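Local coordinates for protein decaprenyl diphosphate synthase (Rhodobacter capsulatus, PDB 3MZV) that probably builds long all-trans polyprenyl diphosphates for quinone side chains, adding isopentenyl diphosphate units to farnesyl diphosphate with the help of magnesium, at residues N137-E142 with A197-V202; A182-A187 with D210-A215. All blocks are in the same frame, centred on the assembly; numbering follows the deposited sequence.

Contact 1: residues N137-E142 with A197-V202; sequences NMRVME and APEDQV
Arg139 and Glu199 lie in the first turns of two helices, 138-161 and 199-224, and their CA atoms are 12.9 Å apart. The backbones do not touch. Helix 169-194 lies between these two helices in the chain, and its Ile193 packs against Arg139. The link is an end-on, two-nitrogen salt bridge at the surface of the all-helical fold of the FPP/GGPP synthase family. Asn137 N-caps the first helix: its OD1 accepts from Val140 N at 3.0 Å. Pro198 holds the N-cap position of the second.

Arg139 spans the gap with its chain extended from CG to NE. Glu199 bends at chi2 (-52°) and comes from the opposite direction. Arg139 NH1 donates to Glu199 OE2 at 2.8 Å, and Arg139 NH2 donates to Glu199 OE1 at 2.8 Å. Both bonds are nearly straight, and both oxygens lie close to the guanidinium plane. The carboxylate is turned 40° from that plane. Both nitrogens meet the oxygens from out of the carboxylate plane, OE1 on its syn side. Two bonds limit rotation of both groups. The nearby helix start probably also favours the negative charge of Glu199. Beside the bridge, Val202 CG1 comes within 4.2 Å of Arg139 NH2, obliquely to the guanidinium.

Contact 2: residues A182-A187 with D210-A215; sequences ALFSAA and DALGIA
Phe184 lies over Gly213 where helices 169-194 and 199-224 pass each other. The segments run nearly antiparallel, at 151°, and their axes approach to 7.5 Å. This close helix pair belongs to the core of the all-helical polyprenyl synthase fold.

Phe184 CB starts 4.1 Å from Gly213 CA. Its chi1 of -83° puts CG beside the backbone N, and chi2 of 59° turns one ring face to the glycine. Phe184 CG is 3.7 Å from Gly213 CA. Phe184 CD2 comes nearer still, 3.5 Å from Gly213 CA. Gly213 CA lies over the ring face, offset toward the rim, as a CH-pi contact. Phe184 CD1 and CE2 also border Gly213 CA, so the glycine backbone lies against this face. A beta carbon on Gly213 would probably crowd Phe184 CG. At the ring edge, Phe184 CD2 meets Leu212 CD2 at 4.1 Å. Beyond the pair, Phe216 meets the ring at an inclined angle, and Leu60 and Arg57 of helix 56-67 also pack on Phe184. An alanine here would lose the whole ring, and is likely to open a gap over Gly213 and leave Leu212 CD2 without its aromatic neighbour.

Next along the helix, Ser185 CB packs 3.6 Å from Asp210 N, about one turn before Gly213. A water bridges the polar ends, 2.8 Å from Ser185 OG and 2.7 Å from Asp210 OD1, and donates to the carboxylate. Arg177 forms a salt bridge with Asp210 OD2. The buried carboxylate thus has a partner on each oxygen, which probably favours its charged form.

In the fold
Contacts 1 and 2 share helix 199-224. Contact 1 joins its first turn to the first turn of helix 138-161; contact 2 lies further along, against helix 169-194. Their centres are 16 Å apart and their nearest atoms about 6 Å. Contact 1 is peripheral, its centre about 21 Å from the chain centre; contact 2 is buried, at about 8 Å. Around contact 1 the second subunit approaches, and Met141 packs on Met141 of that subunit. Helix 199-224 ends in the aspartate-rich sequence DDLLD. In relatives this motif helps bind magnesium and diphosphate, so both contacts lie on a helix that probably leads to the active site.

Contact 1: residues N137-E142 with A197-V202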
loop_
_atom_site.group_PDB
_atom_site.type_symbol
_atom_site.label_atom_id
_atom_site.label_comp_id
_atom_site.label_asym_id
_atom_site.label_seq_id
_atom_site.Cartn_x
_atom_site.Cartn_y
_atom_site.Cartn_z
ATOM N N ASN B 137 4.302 -2.990 -20.521
ATOM C CA ASN B 137 3.393 -1.937 -20.943
ATOM C C ASN B 137 3.313 -0.875 -19.829
ATOM O O ASN B 137 2.680 -1.100 -18.769
ATOM C CB ASN B 137 2.014 -2.537 -21.280
ATOM C CG ASN B 137 1.105 -1.571 -21.946
ATOM O OD1 ASN B 137 0.736 -0.556 -21.388
ATOM N ND2 ASN B 137 0.708 -1.891 -23.157
ATOM N N MET B 138 3.952 0.278 -20.047
ATOM C CA MET B 138 3.925 1.353 -19.079
ATOM C C MET B 138 2.531 1.986 -18.955
ATOM O O MET B 138 2.131 2.363 -17.880
ATOM C CB MET B 138 5.009 2.438 -19.389
ATOM C CG MET B 138 4.840 3.417 -20.537
ATOM S SD MET B 138 6.393 4.479 -20.868
ATOM C CE MET B 138 5.962 6.062 -20.086
ATOM N N ARG B 139 1.799 2.108 -20.047
ATOM C CA ARG B 139 0.500 2.723 -20.010
ATOM C C ARG B 139 -0.469 2.041 -19.017
ATOM O O ARG B 139 -1.094 2.750 -18.220
ATOM C CB ARG B 139 -0.126 2.761 -21.413
ATOM C CG ARG B 139 -1.409 3.480 -21.453
ATOM C CD ARG B 139 -1.933 3.632 -22.907
ATOM N NE ARG B 139 -3.292 4.184 -22.923
ATOM C CZ ARG B 139 -4.115 4.125 -23.975
ATOM N NH1 ARG B 139 -3.710 3.543 -25.088
ATOM N NH2 ARG B 139 -5.335 4.631 -23.913
ATOM N N VAL B 140 -0.577 0.707 -19.033
ATOM C CA VAL B 140 -1.514 0.024 -18.144
ATOM C C VAL B 140 -1.033 0.104 -16.683
ATOM O O VAL B 140 -1.815 0.170 -15.725
ATOM C CB VAL B 140 -1.815 -1.458 -18.588
ATOM C CG1 VAL B 140 -2.417 -1.444 -19.995
ATOM C CG2 VAL B 140 -0.541 -2.338 -18.579
ATOM N N MET B 141 0.264 0.145 -16.508
ATOM C CA MET B 141 0.829 0.328 -15.203
ATOM C C MET B 141 0.469 1.684 -14.629
ATOM O O MET B 141 0.131 1.772 -13.462
ATOM C CB MET B 141 2.377 0.205 -15.227
ATOM C CG MET B 141 2.881 -1.200 -15.548
ATOM S SD MET B 141 4.729 -1.400 -15.420
ATOM C CE MET B 141 4.986 -1.230 -13.643
ATOM N N GLU B 142 0.604 2.749 -15.423
ATOM C CA GLU B 142 0.230 4.055 -14.966
ATOM C C GLU B 142 -1.267 4.099 -14.594
ATOM O O GLU B 142 -1.641 4.692 -13.597
ATOM C CB GLU B 142 0.563 5.112 -16.059
ATOM C CG GLU B 142 0.353 6.582 -15.674
ATOM C CD GLU B 142 -1.098 7.106 -15.622
ATOM O OE1 GLU B 142 -1.997 6.566 -16.281
ATOM O OE2 GLU B 142 -1.308 8.098 -14.895
ATOM N N ALA B 197 -6.845 -2.376 -28.622
ATOM C CA ALA B 197 -8.105 -1.953 -29.212
ATOM C C ALA B 197 -7.999 -0.497 -29.646
ATOM O O ALA B 197 -7.220 0.252 -29.082
ATOM C CB ALA B 197 -9.310 -2.137 -28.233
ATOM N N PRO B 198 -8.822 -0.095 -30.644
ATOM C CA PRO B 198 -8.971 1.305 -31.021
ATOM C C PRO B 198 -9.324 2.146 -29.786
ATOM O O PRO B 198 -10.033 1.666 -28.875
ATOM C CB PRO B 198 -10.164 1.282 -32.001
ATOM C CG PRO B 198 -10.148 -0.112 -32.554
ATOM C CD PRO B 198 -9.718 -0.976 -31.414
ATOM N N GLU B 199 -8.849 3.390 -29.749
ATOM C CA GLU B 199 -9.032 4.203 -28.561
ATOM C C GLU B 199 -10.526 4.469 -28.242
ATOM O O GLU B 199 -10.892 4.554 -27.084
ATOM C CB GLU B 199 -8.214 5.504 -28.651
ATOM C CG GLU B 199 -6.668 5.323 -28.492
ATOM C CD GLU B 199 -6.294 4.519 -27.230
ATOM O OE1 GLU B 199 -6.927 4.751 -26.166
ATOM O OE2 GLU B 199 -5.389 3.659 -27.317
ATOM N N ASP B 200 -11.401 4.566 -29.237
ATOM C CA ASP B 200 -12.805 4.706 -28.929
ATOM C C ASP B 200 -13.396 3.486 -28.206
ATOM O O ASP B 200 -14.323 3.642 -27.410
ATOM C CB ASP B 200 -13.661 5.107 -30.156
ATOM C CG ASP B 200 -13.712 4.043 -31.266
ATOM O OD1 ASP B 200 -12.847 3.186 -31.380
ATOM O OD2 ASP B 200 -14.640 4.120 -32.109
ATOM N N GLN B 201 -12.871 2.298 -28.489
ATOM C CA GLN B 201 -13.266 1.096 -27.761
ATOM C C GLN B 201 -12.677 1.055 -26.349
ATOM O O GLN B 201 -13.365 0.627 -25.408
ATOM C CB GLN B 201 -12.919 -0.182 -28.543
ATOM C CG GLN B 201 -13.789 -0.345 -29.835
ATOM C CD GLN B 201 -13.431 -1.563 -30.666
ATOM O OE1 GLN B 201 -12.994 -2.596 -30.148
ATOM N NE2 GLN B 201 -13.610 -1.444 -31.982
ATOM N N VAL B 202 -11.419 1.492 -26.201
ATOM C CA VAL B 202 -10.839 1.646 -24.868
ATOM C C VAL B 202 -11.691 2.563 -24.023
ATOM O O VAL B 202 -12.043 2.225 -22.911
ATOM C CB VAL B 202 -9.416 2.205 -24.906
ATOM C CG1 VAL B 202 -8.889 2.459 -23.489
ATOM C CG2 VAL B 202 -8.455 1.247 -25.683
#

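Contact 2: residues A182-A187 with D210-A215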
loop_
_atom_site.group_PDB
_atom_site.type_symbol
_atom_site.label_atom_id
_atom_site.label_comp_id
_atom_site.label_asym_id
_atom_site.label_seq_id
_atom_site.Cartn_x
_atom_site.Cartn_y
_atom_site.Cartn_z
ATOM N N ALA B 182 -13.511 3.217 -9.777
ATOM C CA ALA B 182 -12.199 3.439 -10.382
ATOM C C ALA B 182 -11.507 2.141 -10.707
ATOM O O ALA B 182 -10.861 2.061 -11.730
ATOM C CB ALA B 182 -11.318 4.314 -9.502
ATOM N N LEU B 183 -11.647 1.124 -9.864
ATOM C CA LEU B 183 -11.023 -0.147 -10.156
ATOM C C LEU B 183 -11.751 -0.932 -11.213
ATOM O O LEU B 183 -11.115 -1.667 -11.986
ATOM C CB LEU B 183 -10.787 -0.983 -8.897
ATOM C CG LEU B 183 -9.892 -2.224 -8.953
ATOM C CD1 LEU B 183 -8.486 -1.863 -9.492
ATOM C CD2 LEU B 183 -9.846 -2.943 -7.558
ATOM N N PHE B 184 -13.084 -0.827 -11.253
ATOM C CA PHE B 184 -13.865 -1.475 -12.331
ATOM C C PHE B 184 -13.505 -0.854 -13.684
ATOM O O PHE B 184 -13.285 -1.560 -14.646
ATOM C CB PHE B 184 -15.391 -1.244 -12.168
ATOM C CG PHE B 184 -16.082 -2.165 -11.241
ATOM C CD1 PHE B 184 -15.719 -2.267 -9.930
ATOM C CD2 PHE B 184 -17.240 -2.804 -11.646
ATOM C CE1 PHE B 184 -16.442 -3.080 -9.047
ATOM C CE2 PHE B 184 -17.960 -3.585 -10.767
ATOM C CZ PHE B 184 -17.534 -3.752 -9.479
ATOM N N SER B 185 -13.470 0.472 -13.761
ATOM C CA SER B 185 -13.108 1.152 -14.994
ATOM C C SER B 185 -11.653 0.894 -15.434
ATOM O O SER B 185 -11.399 0.695 -16.634
ATOM C CB SER B 185 -13.376 2.664 -14.952
ATOM O OG SER B 185 -12.722 3.372 -13.912
ATOM N N ALA B 186 -10.729 0.916 -14.484
ATOM C CA ALA B 186 -9.329 0.521 -14.762
ATOM C C ALA B 186 -9.271 -0.898 -15.312
ATOM O O ALA B 186 -8.531 -1.179 -16.293
ATOM C CB ALA B 186 -8.415 0.652 -13.455
ATOM N N ALA B 187 -10.004 -1.820 -14.685
ATOM C CA ALA B 187 -9.990 -3.233 -15.074
ATOM C C ALA B 187 -10.361 -3.423 -16.538
ATOM O O ALA B 187 -9.672 -4.162 -17.259
ATOM C CB ALA B 187 -10.914 -4.121 -14.171
ATOM N N ASP B 210 -16.850 2.081 -15.428
ATOM C CA ASP B 210 -17.169 3.183 -14.516
ATOM C C ASP B 210 -18.646 3.143 -14.114
ATOM O O ASP B 210 -18.973 3.157 -12.953
ATOM C CB ASP B 210 -16.844 4.526 -15.205
ATOM C CG ASP B 210 -17.252 5.743 -14.401
ATOM O OD1 ASP B 210 -16.680 6.005 -13.310
ATOM O OD2 ASP B 210 -18.150 6.471 -14.883
ATOM N N ALA B 211 -19.528 3.073 -15.099
ATOM C CA ALA B 211 -20.976 2.993 -14.831
ATOM C C ALA B 211 -21.373 1.735 -14.026
ATOM O O ALA B 211 -22.205 1.766 -13.117
ATOM C CB ALA B 211 -21.767 3.068 -16.173
ATOM N N LEU B 212 -20.846 0.587 -14.400
ATOM C CA LEU B 212 -21.181 -0.633 -13.691
ATOM C C LEU B 212 -20.734 -0.544 -12.242
ATOM O O LEU B 212 -21.413 -1.080 -11.358
ATOM C CB LEU B 212 -20.559 -1.867 -14.376
ATOM C CG LEU B 212 -20.940 -3.292 -13.970
ATOM C CD1 LEU B 212 -22.277 -3.654 -14.521
ATOM C CD2 LEU B 212 -19.827 -4.241 -14.496
ATOM N N GLY B 213 -19.542 0.003 -12.007
ATOM C CA GLY B 213 -19.001 0.086 -10.647
ATOM C C GLY B 213 -19.811 1.046 -9.778
ATOM O O GLY B 213 -20.109 0.741 -8.621
ATOM N N ILE B 214 -20.193 2.185 -10.370
ATOM C CA ILE B 214 -21.113 3.098 -9.733
ATOM C C ILE B 214 -22.431 2.378 -9.368
ATOM O O ILE B 214 -22.803 2.396 -8.205
ATOM C CB ILE B 214 -21.377 4.321 -10.562
ATOM C CG1 ILE B 214 -20.152 5.193 -10.607
ATOM C CG2 ILE B 214 -22.590 5.138 -9.934
ATOM C CD1 ILE B 214 -20.165 6.195 -11.712
ATOM N N ALA B 215 -23.054 1.685 -10.312
ATOM C CA ALA B 215 -24.259 0.905 -10.040
ATOM C C ALA B 215 -24.037 -0.071 -8.939
ATOM O O ALA B 215 -24.861 -0.230 -8.061
ATOM C CB ALA B 215 -24.777 0.156 -11.330
HETATM O O HOH W 1 -14.186 5.281 -12.559
#